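Local coordinates for protein membrane attack complex assembly inhibitor BGA71 (Borreliella bavariensis, PDB 6FMH) that inhibits assembly of the complement membrane attack complex, consistent with a role in immune evasion by this Lyme disease spirochaete, at residues Lys154-Thr158 and Tyr179-Tyr184. Sequence-based numbering, arbitrary orientation.
Sequences KLNET and YMKENY
Two tyrosine rings reach from the 179-184 segment to Thr158, whose OG1 lies at the edge of both, close to their planes. One face of the Tyr179 ring carries the Asn183 amide, with ND2 3.2 Å above the plane and over the ring centre; Met180 O lies in plane at the edge of the Tyr184 ring. Lys154 CG approaches Tyr184 CZ obliquely, at 3.9 Å. The Thr158 and Tyr184 side chains come from opposite directions, and OG1 and OH share a hydrogen bond of 2.9 Å that either could donate. Tyr179 OH is 3.2 Å from Thr158 OG1, a second possible acceptor for the threonine proton, and is also hydrogen-bonded to Asp161. With CG anti to the backbone N (chi1 180°), the Tyr179 side chain extends across to the facing helix. Asn183 ND2 donates to Tyr179 O over 2.6 Å, tilted 29° from the carbonyl plane, a bond consistent with the amide staying over the ring. On the amide's other branch, OD1 lies 3.2 Å from Lys154 CE, where the two side chains cross nearly at right angles. Beside the hydroxyls, Thr158 CG2 meets Met180 SD at 4.2 Å. The contact joins helix 127-163 to the last turns of helix 173-183 and the residue that follows, as a nearly antiparallel pair, their local axes 11.9 Å apart. Phe99 of helix 90-123 meets the Tyr184 ring edge-to-face, while helix 73-88 packs against Leu155 through Leu79 and against Met180 through Leu86.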
ATOM      1  N   LYS A 154      -4.561  18.630  18.280  1.00 12.99           N
ATOM      2  CA  LYS A 154      -5.869  18.670  18.856  1.00 12.43           C
ATOM      3  C   LYS A 154      -6.183  17.482  19.713  1.00 11.90           C
ATOM      4  O   LYS A 154      -6.762  17.635  20.781  1.00 12.22           O
ATOM      5  CB  LYS A 154      -6.933  18.758  17.780  1.00 12.89           C
ATOM      6  CG  LYS A 154      -8.237  19.360  18.291  1.00 13.70           C
ATOM      7  CD  LYS A 154      -8.206  20.869  18.208  1.00 13.91           C
ATOM      8  CE  LYS A 154      -9.337  21.521  18.973  1.00 14.09           C
ATOM      9  NZ  LYS A 154      -8.904  22.322  20.158  1.00 13.98           N
ATOM     10  N   LEU A 155      -5.806  16.284  19.265  1.00 11.09           N
ATOM     11  CA  LEU A 155      -6.087  15.051  20.021  1.00 10.23           C
ATOM     12  C   LEU A 155      -5.351  14.975  21.383  1.00 10.29           C
ATOM     13  O   LEU A 155      -5.892  14.456  22.370  1.00  9.95           O
ATOM     14  CB  LEU A 155      -5.777  13.842  19.178  1.00  9.48           C
ATOM     15  CG  LEU A 155      -6.114  12.446  19.753  1.00  9.19           C
ATOM     16  CD1 LEU A 155      -7.547  12.343  20.238  1.00  9.22           C
ATOM     17  CD2 LEU A 155      -5.840  11.380  18.730  1.00  8.91           C
ATOM     18  N   ASN A 156      -4.168  15.568  21.467  1.00 10.31           N
ATOM     19  CA  ASN A 156      -3.449  15.590  22.749  1.00 10.11           C
ATOM     20  C   ASN A 156      -4.065  16.560  23.738  1.00 10.54           C
ATOM     21  O   ASN A 156      -4.145  16.280  24.954  1.00  9.42           O
ATOM     22  CB  ASN A 156      -1.992  15.832  22.518  1.00  9.40           C
ATOM     23  CG  ASN A 156      -1.322  14.584  22.071  1.00  9.60           C
ATOM     24  OD1 ASN A 156      -1.114  13.683  22.859  1.00  9.07           O
ATOM     25  ND2 ASN A 156      -1.011  14.487  20.761  1.00 10.12           N
ATOM     26  N   GLU A 157      -4.537  17.678  23.179  1.00 11.47           N
ATOM     27  CA  GLU A 157      -5.252  18.676  23.946  1.00 13.03           C
ATOM     28  C   GLU A 157      -6.569  18.094  24.517  1.00 11.78           C
ATOM     29  O   GLU A 157      -6.974  18.388  25.637  1.00 10.66           O
ATOM     30  CB  GLU A 157      -5.545  19.945  23.132  1.00 15.94           C
ATOM     31  CG  GLU A 157      -6.656  20.652  23.845  1.00 19.09           C
ATOM     32  CD  GLU A 157      -7.298  21.731  23.086  1.00 22.43           C
ATOM     33  OE1 GLU A 157      -7.326  21.668  21.868  1.00 29.30           O
ATOM     34  OE2 GLU A 157      -7.807  22.645  23.708  1.00 24.90           O
ATOM     35  N   THR A 158      -7.192  17.222  23.758  1.00 11.29           N
ATOM     36  CA  THR A 158      -8.382  16.563  24.198  1.00 11.53           C
ATOM     37  C   THR A 158      -8.139  15.526  25.320  1.00 11.37           C
ATOM     38  O   THR A 158      -8.856  15.528  26.326  1.00 11.62           O
ATOM     39  CB  THR A 158      -9.032  15.930  22.996  1.00 12.17           C
ATOM     40  OG1 THR A 158      -9.582  16.956  22.188  1.00 12.89           O
ATOM     41  CG2 THR A 158     -10.150  14.950  23.381  1.00 12.90           C
ATOM     42  N   TYR A 179     -18.212  18.649  23.243  1.00 11.97           N
ATOM     43  CA  TYR A 179     -16.829  18.932  23.028  1.00 12.09           C
ATOM     44  C   TYR A 179     -16.314  18.231  21.750  1.00 13.29           C
ATOM     45  O   TYR A 179     -15.597  18.835  20.942  1.00 13.81           O
ATOM     46  CB  TYR A 179     -16.041  18.498  24.254  1.00 10.92           C
ATOM     47  CG  TYR A 179     -14.558  18.731  24.169  1.00 10.61           C
ATOM     48  CD1 TYR A 179     -13.737  17.887  23.471  1.00 10.45           C
ATOM     49  CD2 TYR A 179     -13.968  19.763  24.874  1.00 10.88           C
ATOM     50  CE1 TYR A 179     -12.380  18.106  23.416  1.00 10.75           C
ATOM     51  CE2 TYR A 179     -12.598  19.981  24.857  1.00 10.95           C
ATOM     52  CZ  TYR A 179     -11.810  19.162  24.121  1.00 11.03           C
ATOM     53  OH  TYR A 179     -10.465  19.411  24.047  1.00 11.45           O
ATOM     54  N   MET A 180     -16.585  16.932  21.636  1.00 14.34           N
ATOM     55  CA  MET A 180     -16.104  16.175  20.511  1.00 14.21           C
ATOM     56  C   MET A 180     -16.709  16.738  19.242  1.00 18.38           C
ATOM     57  O   MET A 180     -16.009  16.874  18.231  1.00 20.08           O
ATOM     58  CB  MET A 180     -16.467  14.720  20.664  1.00 12.41           C
ATOM     59  CG  MET A 180     -15.717  13.989  21.767  1.00 11.38           C
ATOM     60  SD  MET A 180     -13.939  14.028  21.759  1.00  9.42           S
ATOM     61  CE  MET A 180     -13.530  13.099  20.399  1.00  9.18           C
ATOM     62  N   LYS A 181     -17.993  17.129  19.297  1.00 21.95           N
ATOM     63  CA  LYS A 181     -18.637  17.761  18.149  1.00 22.68           C
ATOM     64  C   LYS A 181     -17.940  19.080  17.722  1.00 23.98           C
ATOM     65  O   LYS A 181     -17.727  19.311  16.533  1.00 24.94           O
ATOM     66  CB  LYS A 181     -20.114  18.029  18.460  1.00 25.19           C
ATOM     67  CG  LYS A 181     -21.016  16.878  18.092  1.00 28.06           C
ATOM     68  CD  LYS A 181     -22.483  17.138  18.389  1.00 29.79           C
ATOM     69  CE  LYS A 181     -22.795  16.929  19.865  1.00 32.42           C
ATOM     70  NZ  LYS A 181     -24.267  16.939  20.154  1.00 35.85           N
ATOM     71  N   GLU A 182     -17.642  19.953  18.692  1.00 23.65           N
ATOM     72  CA  GLU A 182     -17.119  21.299  18.415  1.00 25.58           C
ATOM     73  C   GLU A 182     -15.596  21.312  18.041  1.00 23.24           C
ATOM     74  O   GLU A 182     -15.095  22.276  17.433  1.00 20.82           O
ATOM     75  CB  GLU A 182     -17.508  22.306  19.545  1.00 29.22           C
ATOM     76  CG  GLU A 182     -19.053  22.406  19.789  1.00 36.94           C
ATOM     77  CD  GLU A 182     -19.906  22.711  18.522  1.00 43.53           C
ATOM     78  OE1 GLU A 182     -19.621  23.730  17.861  1.00 47.54           O
ATOM     79  OE2 GLU A 182     -20.871  21.949  18.168  1.00 45.46           O
ATOM     80  N   ASN A 183     -14.868  20.237  18.366  1.00 20.02           N
ATOM     81  CA  ASN A 183     -13.434  20.201  18.102  1.00 17.17           C
ATOM     82  C   ASN A 183     -13.073  19.270  16.982  1.00 17.32           C
ATOM     83  O   ASN A 183     -11.920  19.163  16.599  1.00 17.14           O
ATOM     84  CB  ASN A 183     -12.717  19.825  19.379  1.00 15.91           C
ATOM     85  CG  ASN A 183     -12.889  20.875  20.423  1.00 15.54           C
ATOM     86  OD1 ASN A 183     -12.234  21.955  20.366  1.00 16.55           O
ATOM     87  ND2 ASN A 183     -13.669  20.572  21.443  1.00 14.63           N
ATOM     88  N   TYR A 184     -14.054  18.525  16.498  1.00 18.18           N
ATOM     89  CA  TYR A 184     -13.816  17.638  15.384  1.00 19.20           C
ATOM     90  C   TYR A 184     -14.909  17.760  14.349  1.00 19.96           C
ATOM     91  O   TYR A 184     -15.456  16.766  13.920  1.00 23.90           O
ATOM     92  CB  TYR A 184     -13.631  16.208  15.930  1.00 18.79           C
ATOM     93  CG  TYR A 184     -12.433  16.134  16.890  1.00 18.17           C
ATOM     94  CD1 TYR A 184     -11.150  16.031  16.407  1.00 18.00           C
ATOM     95  CD2 TYR A 184     -12.606  16.202  18.236  1.00 17.67           C
ATOM     96  CE1 TYR A 184     -10.073  15.960  17.255  1.00 18.49           C
ATOM     97  CE2 TYR A 184     -11.538  16.163  19.105  1.00 18.22           C
ATOM     98  CZ  TYR A 184     -10.268  16.036  18.619  1.00 18.54           C
ATOM     99  OH  TYR A 184      -9.189  15.951  19.509  1.00 17.94           O
TER